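Local structure of shikimate kinase (Aquifex aeolicus, 2PT5) at residues E61-L66 against N88-R93; D65-E68 against V73-T76; A140-K145 against L158-G163. The protein probably catalyses the ATP-dependent phosphorylation of the 3-hydroxyl group of shikimate, the fifth of seven steps leading to chorismate. All coordinates share one frame; numbering follows the deposited sequence.

Contact 1 (E61-L66 against N88-R93)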
ATOM      1  N   GLU A  61       4.308 -12.906   4.111  1.00 48.58           N
ATOM      2  CA  GLU A  61       4.297 -13.556   5.419  1.00 50.05           C
ATOM      3  C   GLU A  61       3.977 -12.512   6.478  1.00 47.01           C
ATOM      4  O   GLU A  61       3.145 -12.735   7.364  1.00 43.85           O
ATOM      5  CB  GLU A  61       5.665 -14.170   5.735  1.00 59.77           C
ATOM      6  CG  GLU A  61       5.819 -14.580   7.203  1.00 74.07           C
ATOM      7  CD  GLU A  61       7.244 -14.965   7.583  1.00 81.90           C
ATOM      8  OE1 GLU A  61       7.496 -15.170   8.790  1.00 83.86           O
ATOM      9  OE2 GLU A  61       8.106 -15.065   6.681  1.00 86.81           O
ATOM     10  N   VAL A  62       4.652 -11.371   6.379  1.00 41.28           N
ATOM     11  CA  VAL A  62       4.456 -10.288   7.327  1.00 39.49           C
ATOM     12  C   VAL A  62       3.013  -9.796   7.282  1.00 39.02           C
ATOM     13  O   VAL A  62       2.436  -9.447   8.314  1.00 35.06           O
ATOM     14  CB  VAL A  62       5.416  -9.113   7.029  1.00 38.06           C
ATOM     15  CG1 VAL A  62       5.129  -7.957   7.956  1.00 29.79           C
ATOM     16  CG2 VAL A  62       6.862  -9.574   7.193  1.00 43.20           C
ATOM     17  N   LEU A  63       2.438  -9.772   6.083  1.00 36.39           N
ATOM     18  CA  LEU A  63       1.068  -9.323   5.919  1.00 37.40           C
ATOM     19  C   LEU A  63       0.143 -10.228   6.712  1.00 40.10           C
ATOM     20  O   LEU A  63      -0.704  -9.750   7.473  1.00 39.33           O
ATOM     21  CB  LEU A  63       0.663  -9.350   4.446  1.00 34.49           C
ATOM     22  CG  LEU A  63      -0.802  -9.021   4.163  1.00 36.42           C
ATOM     23  CD1 LEU A  63      -1.100  -7.590   4.611  1.00 37.38           C
ATOM     24  CD2 LEU A  63      -1.088  -9.194   2.662  1.00 41.59           C
ATOM     25  N   LYS A  64       0.304 -11.537   6.530  1.00 39.83           N
ATOM     26  CA  LYS A  64      -0.525 -12.505   7.236  1.00 42.76           C
ATOM     27  C   LYS A  64      -0.377 -12.385   8.753  1.00 38.74           C
ATOM     28  O   LYS A  64      -1.374 -12.342   9.471  1.00 39.97           O
ATOM     29  CB  LYS A  64      -0.188 -13.934   6.803  1.00 43.97           C
ATOM     30  CG  LYS A  64      -0.429 -14.235   5.335  1.00 45.09           C
ATOM     31  CD  LYS A  64      -0.778 -15.709   5.165  1.00 51.52           C
ATOM     32  CE  LYS A  64      -0.385 -16.244   3.795  1.00 56.82           C
ATOM     33  NZ  LYS A  64       1.097 -16.280   3.631  1.00 59.26           N
ATOM     34  N   ASP A  65       0.860 -12.323   9.237  1.00 37.83           N
ATOM     35  CA  ASP A  65       1.111 -12.197  10.675  1.00 38.96           C
ATOM     36  C   ASP A  65       0.415 -10.958  11.260  1.00 39.08           C
ATOM     37  O   ASP A  65      -0.206 -11.015  12.327  1.00 37.88           O
ATOM     38  CB  ASP A  65       2.620 -12.129  10.943  1.00 46.55           C
ATOM     39  CG  ASP A  65       3.332 -13.438  10.626  1.00 52.74           C
ATOM     40  OD1 ASP A  65       4.555 -13.529  10.875  1.00 54.42           O
ATOM     41  OD2 ASP A  65       2.670 -14.378  10.130  1.00 54.89           O
ATOM     42  N   LEU A  66       0.529  -9.835  10.559  1.00 37.88           N
ATOM     43  CA  LEU A  66      -0.105  -8.585  10.982  1.00 37.86           C
ATOM     44  C   LEU A  66      -1.633  -8.740  10.988  1.00 36.94           C
ATOM     45  O   LEU A  66      -2.333  -8.140  11.816  1.00 36.92           O
ATOM     46  CB  LEU A  66       0.296  -7.451  10.023  1.00 28.83           C
ATOM     47  CG  LEU A  66       1.537  -6.584  10.305  1.00 35.90           C
ATOM     48  CD1 LEU A  66       2.709  -7.409  10.793  1.00 35.74           C
ATOM     49  CD2 LEU A  66       1.908  -5.834   9.031  1.00 31.61           C
ATOM     50  N   ASN A  88      -6.383 -11.010  -2.602  1.00 42.22           N
ATOM     51  CA  ASN A  88      -7.524 -11.866  -2.293  1.00 41.32           C
ATOM     52  C   ASN A  88      -7.481 -12.273  -0.828  1.00 39.80           C
ATOM     53  O   ASN A  88      -8.521 -12.417  -0.187  1.00 40.74           O
ATOM     54  CB  ASN A  88      -7.541 -13.096  -3.196  1.00 46.86           C
ATOM     55  CG  ASN A  88      -8.097 -12.787  -4.567  1.00 52.33           C
ATOM     56  OD1 ASN A  88      -9.180 -12.209  -4.689  1.00 56.92           O
ATOM     57  ND2 ASN A  88      -7.367 -13.168  -5.609  1.00 52.38           N
ATOM     58  N   PHE A  89      -6.275 -12.448  -0.295  1.00 39.99           N
ATOM     59  CA  PHE A  89      -6.131 -12.781   1.117  1.00 37.25           C
ATOM     60  C   PHE A  89      -6.703 -11.603   1.914  1.00 37.85           C
ATOM     61  O   PHE A  89      -7.496 -11.785   2.834  1.00 40.13           O
ATOM     62  CB  PHE A  89      -4.657 -12.969   1.482  1.00 40.11           C
ATOM     63  CG  PHE A  89      -4.412 -13.124   2.963  1.00 44.97           C
ATOM     64  CD1 PHE A  89      -4.435 -14.380   3.562  1.00 45.02           C
ATOM     65  CD2 PHE A  89      -4.170 -12.009   3.760  1.00 43.90           C
ATOM     66  CE1 PHE A  89      -4.217 -14.525   4.933  1.00 47.10           C
ATOM     67  CE2 PHE A  89      -3.952 -12.143   5.136  1.00 49.03           C
ATOM     68  CZ  PHE A  89      -3.976 -13.404   5.722  1.00 45.64           C
HETATM   69  N   MSE A  90      -6.309 -10.387   1.542  1.00 37.60           N
HETATM   70  CA  MSE A  90      -6.774  -9.192   2.241  1.00 35.83           C
HETATM   71  C   MSE A  90      -8.293  -9.075   2.304  1.00 39.60           C
HETATM   72  O   MSE A  90      -8.843  -8.742   3.350  1.00 39.58           O
HETATM   73  CB  MSE A  90      -6.181  -7.940   1.593  1.00 35.90           C
HETATM   74  CG  MSE A  90      -4.717  -7.694   1.961  1.00 37.06           C
HETATM   75 SE   MSE A  90      -4.011  -6.147   1.049  1.00 48.09          SE
HETATM   76  CE  MSE A  90      -2.598  -6.996   0.005  1.00 32.34           C
ATOM     77  N   LYS A  91      -8.964  -9.351   1.188  1.00 40.82           N
ATOM     78  CA  LYS A  91     -10.416  -9.279   1.131  1.00 42.20           C
ATOM     79  C   LYS A  91     -11.087 -10.296   2.056  1.00 44.43           C
ATOM     80  O   LYS A  91     -12.192 -10.059   2.551  1.00 45.83           O
ATOM     81  CB  LYS A  91     -10.897  -9.483  -0.305  1.00 42.19           C
ATOM     82  CG  LYS A  91     -10.418  -8.411  -1.269  1.00 39.83           C
ATOM     83  CD  LYS A  91     -11.057  -8.560  -2.638  1.00 43.81           C
ATOM     84  CE  LYS A  91     -10.705  -7.390  -3.543  1.00 36.12           C
ATOM     85  NZ  LYS A  91     -11.441  -7.462  -4.827  1.00 42.49           N
ATOM     86  N   SER A  92     -10.422 -11.421   2.297  1.00 41.71           N
ATOM     87  CA  SER A  92     -10.988 -12.445   3.169  1.00 49.88           C
ATOM     88  C   SER A  92     -10.794 -12.104   4.641  1.00 49.74           C
ATOM     89  O   SER A  92     -11.255 -12.835   5.516  1.00 52.31           O
ATOM     90  CB  SER A  92     -10.355 -13.809   2.885  1.00 48.35           C
ATOM     91  OG  SER A  92      -8.983 -13.833   3.248  1.00 51.62           O
ATOM     92  N   ARG A  93     -10.105 -10.999   4.909  1.00 47.75           N
ATOM     93  CA  ARG A  93      -9.853 -10.575   6.278  1.00 43.54           C
ATOM     94  C   ARG A  93     -10.494  -9.218   6.577  1.00 43.57           C
ATOM     95  O   ARG A  93     -10.844  -8.932   7.722  1.00 42.88           O
ATOM     96  CB  ARG A  93      -8.343 -10.522   6.540  1.00 48.38           C
ATOM     97  CG  ARG A  93      -7.649 -11.872   6.406  1.00 51.49           C
ATOM     98  CD  ARG A  93      -8.209 -12.856   7.427  1.00 59.05           C
ATOM     99  NE  ARG A  93      -8.104 -14.248   6.991  1.00 60.68           N
ATOM    100  CZ  ARG A  93      -7.152 -15.092   7.376  1.00 56.32           C
ATOM    101  NH1 ARG A  93      -7.151 -16.332   6.920  1.00 57.92           N
ATOM    102  NH2 ARG A  93      -6.213 -14.705   8.228  1.00 57.89           N
TER
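K64 lays the aliphatic part of its side chain over one face of the F89 ring in a CH-pi contact. K64 CG sits 4.0 Å from the F89 ring centroid, 25° off the normal and displaced toward the rim, and K64 CD continues along that rim to 3.6 Å from F89 CE1. With CG beside the backbone N (chi1 -62°), the chain runs across the ring instead of past it, and the ammonium end goes on to a cation-pi contact with F60. On the opposite face of F89 lies CG of R93, whose guanidinium also turns a face to F89 CE1, so the ring is held between two long basic side chains.

The remaining contacts are apolar. L63 CD2 meets CE of M90, a selenomethionine in this crystal, at 3.8 Å, the two side chains crossing at about a right angle; the same methyl lies 4.3 Å from F89 CD2. L63 and M90 both also rest on Y4 of strand 2-6, beneath the two helices.

No hydrogen bond joins the segments. Within segment 88-93, S92 OG donates to F89 O at 2.6 Å.

Helices 52-66 and 84-91 thus pack side by side on one face of the parallel sheet, the layered alpha/beta architecture of P-loop kinases.

Contact 2 (D65-E68 against V73-T76); sequences DLSE and VIST
I74 directs its side chain from strand 72-75 toward the end of helix 52-66, and its terminal methyl does all the close touching. I74 CD1 lies 3.8 Å from L66 CB and 4.0 Å from S67 OG. These two neighbours reach the methyl from directions roughly at right angles, so CD1 is seated in the corner between L66, the last helical residue, and S67, the first beyond it. The extended outer torsion of I74 (chi2 165°) carries CD1 out to this depth, while CG2, anti to the backbone N, stays nearer the strand.

L66 also turns its CB toward the strand, but offers I74 the root of its side chain more than the branches: beyond CB the branched end leads away from I74 CD1, and it packs on Y29 of the adjoining strand 28-30. The helix and strand belong to the beta-alpha-beta crossover that links parallel strands 28-30 and 72-75, neighbours in the 2-3-1-4-5 sheet of shikimate kinases. The backbone of I74 pairs with I3 and L5 of strand 2-6, the neighbour across from strand 28-30.

S67 meets the methyl with a hydroxyl whose polar needs are met by others. Its OG hydrogen-bonds to L63 O, one turn back in the helix, and to Y4 OH, so the oxygen can be buried against a hydrocarbon group. The chain leaves the helix here, with E68 N bonded to D65 O at 3.2 Å. Past I74 the strand runs toward the nucleotide site: T76 O accepts a hydrogen bond from NZ of K13, a predicted ATP-binding residue, and S75 OG is bonded to D30 OD1.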
ATOM      1  N   ASP A  65       0.860 -12.323   9.237  1.00 37.83           N
ATOM      2  CA  ASP A  65       1.111 -12.197  10.675  1.00 38.96           C
ATOM      3  C   ASP A  65       0.415 -10.958  11.260  1.00 39.08           C
ATOM      4  O   ASP A  65      -0.206 -11.015  12.327  1.00 37.88           O
ATOM      5  CB  ASP A  65       2.620 -12.129  10.943  1.00 46.55           C
ATOM      6  CG  ASP A  65       3.332 -13.438  10.626  1.00 52.74           C
ATOM      7  OD1 ASP A  65       4.555 -13.529  10.875  1.00 54.42           O
ATOM      8  OD2 ASP A  65       2.670 -14.378  10.130  1.00 54.89           O
ATOM      9  N   LEU A  66       0.529  -9.835  10.559  1.00 37.88           N
ATOM     10  CA  LEU A  66      -0.105  -8.585  10.982  1.00 37.86           C
ATOM     11  C   LEU A  66      -1.633  -8.740  10.988  1.00 36.94           C
ATOM     12  O   LEU A  66      -2.333  -8.140  11.816  1.00 36.92           O
ATOM     13  CB  LEU A  66       0.296  -7.451  10.023  1.00 28.83           C
ATOM     14  CG  LEU A  66       1.537  -6.584  10.305  1.00 35.90           C
ATOM     15  CD1 LEU A  66       2.709  -7.409  10.793  1.00 35.74           C
ATOM     16  CD2 LEU A  66       1.908  -5.834   9.031  1.00 31.61           C
ATOM     17  N   SER A  67      -2.137  -9.548  10.060  1.00 39.50           N
ATOM     18  CA  SER A  67      -3.570  -9.790   9.919  1.00 41.74           C
ATOM     19  C   SER A  67      -4.162 -10.696  10.996  1.00 42.90           C
ATOM     20  O   SER A  67      -5.349 -11.019  10.947  1.00 40.24           O
ATOM     21  CB  SER A  67      -3.867 -10.382   8.543  1.00 41.39           C
ATOM     22  OG  SER A  67      -3.480  -9.483   7.521  1.00 44.96           O
ATOM     23  N   GLU A  68      -3.343 -11.128  11.948  1.00 43.28           N
ATOM     24  CA  GLU A  68      -3.865 -11.954  13.030  1.00 48.42           C
ATOM     25  C   GLU A  68      -4.669 -11.020  13.927  1.00 47.38           C
ATOM     26  O   GLU A  68      -5.648 -11.431  14.554  1.00 47.25           O
ATOM     27  CB  GLU A  68      -2.733 -12.624  13.813  1.00 48.90           C
ATOM     28  CG  GLU A  68      -2.131 -13.818  13.080  1.00 57.51           C
ATOM     29  CD  GLU A  68      -3.152 -14.920  12.822  1.00 61.48           C
ATOM     30  OE1 GLU A  68      -3.538 -15.607  13.791  1.00 65.40           O
ATOM     31  OE2 GLU A  68      -3.576 -15.096  11.657  1.00 60.97           O
ATOM     32  N   VAL A  73      -5.023  -1.156  10.876  1.00 30.24           N
ATOM     33  CA  VAL A  73      -4.961  -0.546   9.556  1.00 24.80           C
ATOM     34  C   VAL A  73      -3.577  -0.934   9.081  1.00 27.36           C
ATOM     35  O   VAL A  73      -2.575  -0.661   9.759  1.00 28.09           O
ATOM     36  CB  VAL A  73      -5.049   0.980   9.609  1.00 27.41           C
ATOM     37  CG1 VAL A  73      -4.878   1.557   8.206  1.00 25.33           C
ATOM     38  CG2 VAL A  73      -6.380   1.403  10.204  1.00 31.02           C
ATOM     39  N   ILE A  74      -3.518  -1.594   7.932  1.00 27.81           N
ATOM     40  CA  ILE A  74      -2.249  -2.035   7.378  1.00 29.15           C
ATOM     41  C   ILE A  74      -2.020  -1.416   6.008  1.00 30.59           C
ATOM     42  O   ILE A  74      -2.847  -1.592   5.111  1.00 29.56           O
ATOM     43  CB  ILE A  74      -2.235  -3.565   7.220  1.00 29.77           C
ATOM     44  CG1 ILE A  74      -2.335  -4.234   8.591  1.00 32.75           C
ATOM     45  CG2 ILE A  74      -0.985  -4.007   6.497  1.00 28.22           C
ATOM     46  CD1 ILE A  74      -2.684  -5.709   8.500  1.00 27.47           C
ATOM     47  N   SER A  75      -0.914  -0.683   5.858  1.00 29.22           N
ATOM     48  CA  SER A  75      -0.559  -0.085   4.575  1.00 30.95           C
ATOM     49  C   SER A  75       0.347  -1.124   3.917  1.00 32.59           C
ATOM     50  O   SER A  75       1.127  -1.791   4.598  1.00 33.34           O
ATOM     51  CB  SER A  75       0.191   1.243   4.765  1.00 33.70           C
ATOM     52  OG  SER A  75       1.358   1.071   5.557  1.00 41.35           O
ATOM     53  N   THR A  76       0.225  -1.279   2.604  1.00 30.80           N
ATOM     54  CA  THR A  76       1.019  -2.268   1.876  1.00 31.60           C
ATOM     55  C   THR A  76       2.017  -1.623   0.914  1.00 32.08           C
ATOM     56  O   THR A  76       1.895  -0.448   0.572  1.00 34.35           O
ATOM     57  CB  THR A  76       0.094  -3.214   1.080  1.00 29.09           C
ATOM     58  OG1 THR A  76      -0.653  -2.453   0.120  1.00 32.53           O
ATOM     59  CG2 THR A  76      -0.888  -3.917   2.015  1.00 34.06           C
TER

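Contact 3 (A140-K145 against L158-G163)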
ATOM      1  N   ALA A 140      -9.887  -3.178  -5.618  1.00 36.10           N
ATOM      2  CA  ALA A 140     -10.134  -2.891  -4.208  1.00 38.89           C
ATOM      3  C   ALA A 140     -11.609  -2.670  -3.874  1.00 40.94           C
ATOM      4  O   ALA A 140     -12.376  -2.180  -4.702  1.00 42.79           O
ATOM      5  CB  ALA A 140      -9.324  -1.660  -3.791  1.00 36.75           C
ATOM      6  N   ASP A 141     -11.996  -3.022  -2.653  1.00 37.60           N
ATOM      7  CA  ASP A 141     -13.368  -2.838  -2.201  1.00 38.53           C
ATOM      8  C   ASP A 141     -13.739  -1.363  -2.316  1.00 41.46           C
ATOM      9  O   ASP A 141     -14.807  -1.011  -2.830  1.00 41.93           O
ATOM     10  CB  ASP A 141     -13.506  -3.270  -0.739  1.00 38.42           C
ATOM     11  CG  ASP A 141     -13.221  -4.741  -0.540  1.00 39.92           C
ATOM     12  OD1 ASP A 141     -12.379  -5.080   0.319  1.00 38.39           O
ATOM     13  OD2 ASP A 141     -13.849  -5.560  -1.242  1.00 43.51           O
ATOM     14  N   ILE A 142     -12.844  -0.503  -1.842  1.00 39.00           N
ATOM     15  CA  ILE A 142     -13.081   0.937  -1.869  1.00 40.60           C
ATOM     16  C   ILE A 142     -11.955   1.676  -2.588  1.00 39.41           C
ATOM     17  O   ILE A 142     -10.775   1.362  -2.412  1.00 37.44           O
ATOM     18  CB  ILE A 142     -13.198   1.503  -0.434  1.00 40.02           C
ATOM     19  CG1 ILE A 142     -14.225   0.695   0.366  1.00 39.69           C
ATOM     20  CG2 ILE A 142     -13.617   2.963  -0.480  1.00 35.23           C
ATOM     21  CD1 ILE A 142     -14.279   1.071   1.844  1.00 38.33           C
ATOM     22  N   LYS A 143     -12.332   2.665  -3.392  1.00 37.21           N
ATOM     23  CA  LYS A 143     -11.371   3.462  -4.145  1.00 40.42           C
ATOM     24  C   LYS A 143     -11.617   4.936  -3.855  1.00 38.11           C
ATOM     25  O   LYS A 143     -12.722   5.419  -4.025  1.00 41.59           O
ATOM     26  CB  LYS A 143     -11.530   3.197  -5.647  1.00 40.56           C
ATOM     27  CG  LYS A 143     -10.688   4.104  -6.542  1.00 47.98           C
ATOM     28  CD  LYS A 143     -11.016   3.892  -8.023  1.00 51.23           C
ATOM     29  CE  LYS A 143     -10.135   4.741  -8.929  1.00 51.91           C
ATOM     30  NZ  LYS A 143     -10.287   6.210  -8.699  1.00 59.59           N
ATOM     31  N   VAL A 144     -10.584   5.647  -3.414  1.00 38.91           N
ATOM     32  CA  VAL A 144     -10.709   7.067  -3.104  1.00 37.39           C
ATOM     33  C   VAL A 144      -9.641   7.888  -3.825  1.00 38.66           C
ATOM     34  O   VAL A 144      -8.573   7.374  -4.159  1.00 37.81           O
ATOM     35  CB  VAL A 144     -10.589   7.314  -1.577  1.00 32.65           C
ATOM     36  CG1 VAL A 144     -11.673   6.541  -0.835  1.00 32.84           C
ATOM     37  CG2 VAL A 144      -9.218   6.885  -1.090  1.00 33.55           C
ATOM     38  N   LYS A 145      -9.943   9.164  -4.053  1.00 41.04           N
ATOM     39  CA  LYS A 145      -9.043  10.095  -4.729  1.00 45.54           C
ATOM     40  C   LYS A 145      -7.887  10.457  -3.795  1.00 43.67           C
ATOM     41  O   LYS A 145      -8.090  11.124  -2.785  1.00 41.25           O
ATOM     42  CB  LYS A 145      -9.814  11.364  -5.096  1.00 56.58           C
ATOM     43  CG  LYS A 145      -9.333  12.072  -6.346  1.00 70.76           C
ATOM     44  CD  LYS A 145     -10.146  11.639  -7.558  1.00 82.00           C
ATOM     45  CE  LYS A 145      -9.868  12.536  -8.758  1.00 88.87           C
ATOM     46  NZ  LYS A 145     -10.183  13.965  -8.470  1.00 91.63           N
ATOM     47  N   LEU A 158     -13.536   7.306   5.762  1.00 34.18           N
ATOM     48  CA  LEU A 158     -14.492   7.182   6.855  1.00 32.69           C
ATOM     49  C   LEU A 158     -15.911   7.148   6.295  1.00 37.06           C
ATOM     50  O   LEU A 158     -16.680   6.235   6.599  1.00 38.26           O
ATOM     51  CB  LEU A 158     -14.329   8.349   7.838  1.00 28.56           C
ATOM     52  CG  LEU A 158     -13.008   8.300   8.615  1.00 25.08           C
ATOM     53  CD1 LEU A 158     -12.846   9.544   9.468  1.00 31.01           C
ATOM     54  CD2 LEU A 158     -12.997   7.047   9.487  1.00 26.20           C
ATOM     55  N   LEU A 159     -16.252   8.128   5.461  1.00 35.26           N
ATOM     56  CA  LEU A 159     -17.591   8.173   4.876  1.00 41.21           C
ATOM     57  C   LEU A 159     -17.927   6.891   4.122  1.00 42.81           C
ATOM     58  O   LEU A 159     -19.069   6.432   4.148  1.00 46.25           O
ATOM     59  CB  LEU A 159     -17.738   9.387   3.949  1.00 43.08           C
ATOM     60  CG  LEU A 159     -17.906  10.729   4.679  1.00 44.23           C
ATOM     61  CD1 LEU A 159     -17.982  11.871   3.671  1.00 45.21           C
ATOM     62  CD2 LEU A 159     -19.169  10.688   5.530  1.00 43.67           C
ATOM     63  N   SER A 160     -16.936   6.310   3.456  1.00 41.91           N
ATOM     64  CA  SER A 160     -17.162   5.076   2.722  1.00 40.59           C
ATOM     65  C   SER A 160     -17.341   3.929   3.704  1.00 40.40           C
ATOM     66  O   SER A 160     -18.224   3.097   3.532  1.00 40.81           O
ATOM     67  CB  SER A 160     -15.991   4.774   1.784  1.00 43.04           C
ATOM     68  OG  SER A 160     -15.854   5.788   0.806  1.00 47.96           O
ATOM     69  N   LEU A 161     -16.512   3.887   4.745  1.00 42.54           N
ATOM     70  CA  LEU A 161     -16.625   2.815   5.735  1.00 46.56           C
ATOM     71  C   LEU A 161     -17.952   2.884   6.484  1.00 49.19           C
ATOM     72  O   LEU A 161     -18.559   1.855   6.773  1.00 50.75           O
ATOM     73  CB  LEU A 161     -15.461   2.865   6.735  1.00 45.62           C
ATOM     74  CG  LEU A 161     -14.076   2.477   6.204  1.00 45.56           C
ATOM     75  CD1 LEU A 161     -13.061   2.515   7.339  1.00 45.46           C
ATOM     76  CD2 LEU A 161     -14.125   1.090   5.597  1.00 47.06           C
ATOM     77  N   GLU A 162     -18.405   4.099   6.787  1.00 53.16           N
ATOM     78  CA  GLU A 162     -19.663   4.291   7.500  1.00 56.87           C
ATOM     79  C   GLU A 162     -20.850   3.658   6.767  1.00 62.22           C
ATOM     80  O   GLU A 162     -21.574   2.837   7.334  1.00 61.65           O
ATOM     81  CB  GLU A 162     -19.910   5.790   7.735  1.00 52.90           C
ATOM     82  CG  GLU A 162     -18.957   6.398   8.767  1.00 50.09           C
ATOM     83  CD  GLU A 162     -19.109   7.908   8.932  1.00 44.86           C
ATOM     84  OE1 GLU A 162     -20.246   8.384   9.110  1.00 43.01           O
ATOM     85  OE2 GLU A 162     -18.084   8.619   8.905  1.00 41.73           O
ATOM     86  N   GLY A 163     -21.052   4.022   5.507  1.00 65.84           N
ATOM     87  CA  GLY A 163     -22.166   3.441   4.779  1.00 73.79           C
ATOM     88  C   GLY A 163     -21.974   1.959   4.495  1.00 78.45           C
ATOM     89  O   GLY A 163     -22.878   1.303   3.971  1.00 75.63           O
TER
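The contact of I142 with S160 and L161 is a small apolar helix-on-sheet contact, partly buried, at the margin of the P-loop kinase fold. It joins strand 142-145, an outermost strand of the five-stranded parallel sheet, to the last turns of the C-terminal helix 150-162, and lies away from the predicted substrate and nucleotide sites.

I142 supplies the strand's share. Its side chain is turned toward the helix and divides there: I142 CG2, anti to the backbone N, rests 3.7 Å from S160 CB, while the longer branch takes I142 CD1 to 3.8 Å from L161 CD2. The I142 and L161 side chains cross at about a right angle, and L161 also reaches I3 of strand 2-6, so it spans from the edge of the sheet toward its middle. An alanine at I142 is likely to open a gap beneath the helix end, leaving S160 CB and L161 CD2 without the I142 branches that now cover them.

Two residues further along the strand, V144 faces the same helix and packs on V153, E156 and I157 in its earlier turns. K143, between them, points away and forms a salt bridge with D100 on strand 95-100; that strand also pairs through backbone hydrogen bonds with I142 and V144.

The small side chain at S160 is consistent with the close approach of the backbones, the I142 and S160 CA atoms being 7.4 Å apart. The S160 hydroxyl is hydrogen-bonded back to E156 O, and S160 OG passes I142 CG2 at 3.8 Å.

Contacts 1 and 2 share helix 52-66 and lie only about 6 Å apart between centres; F89 of contact 1 touches S67 of contact 2, and L63 meets I74, so they form one continuous layer on a single face of the sheet. Contact 3 lies about 18 to 19 Å from both, between centres, at the outer strand; K91 of contact 1 still packs on its D141, whereas contact 2 does not touch it. Only contact 2 is fully buried. Contact 1, helix against helix, grades from a buried leucine and selenomethionine to a CH-pi contact on a partly exposed ring. Contacts 2 and 3 rely on van der Waals packing, each setting an isoleucine against a serine whose hydroxyl bonds back to its own helix.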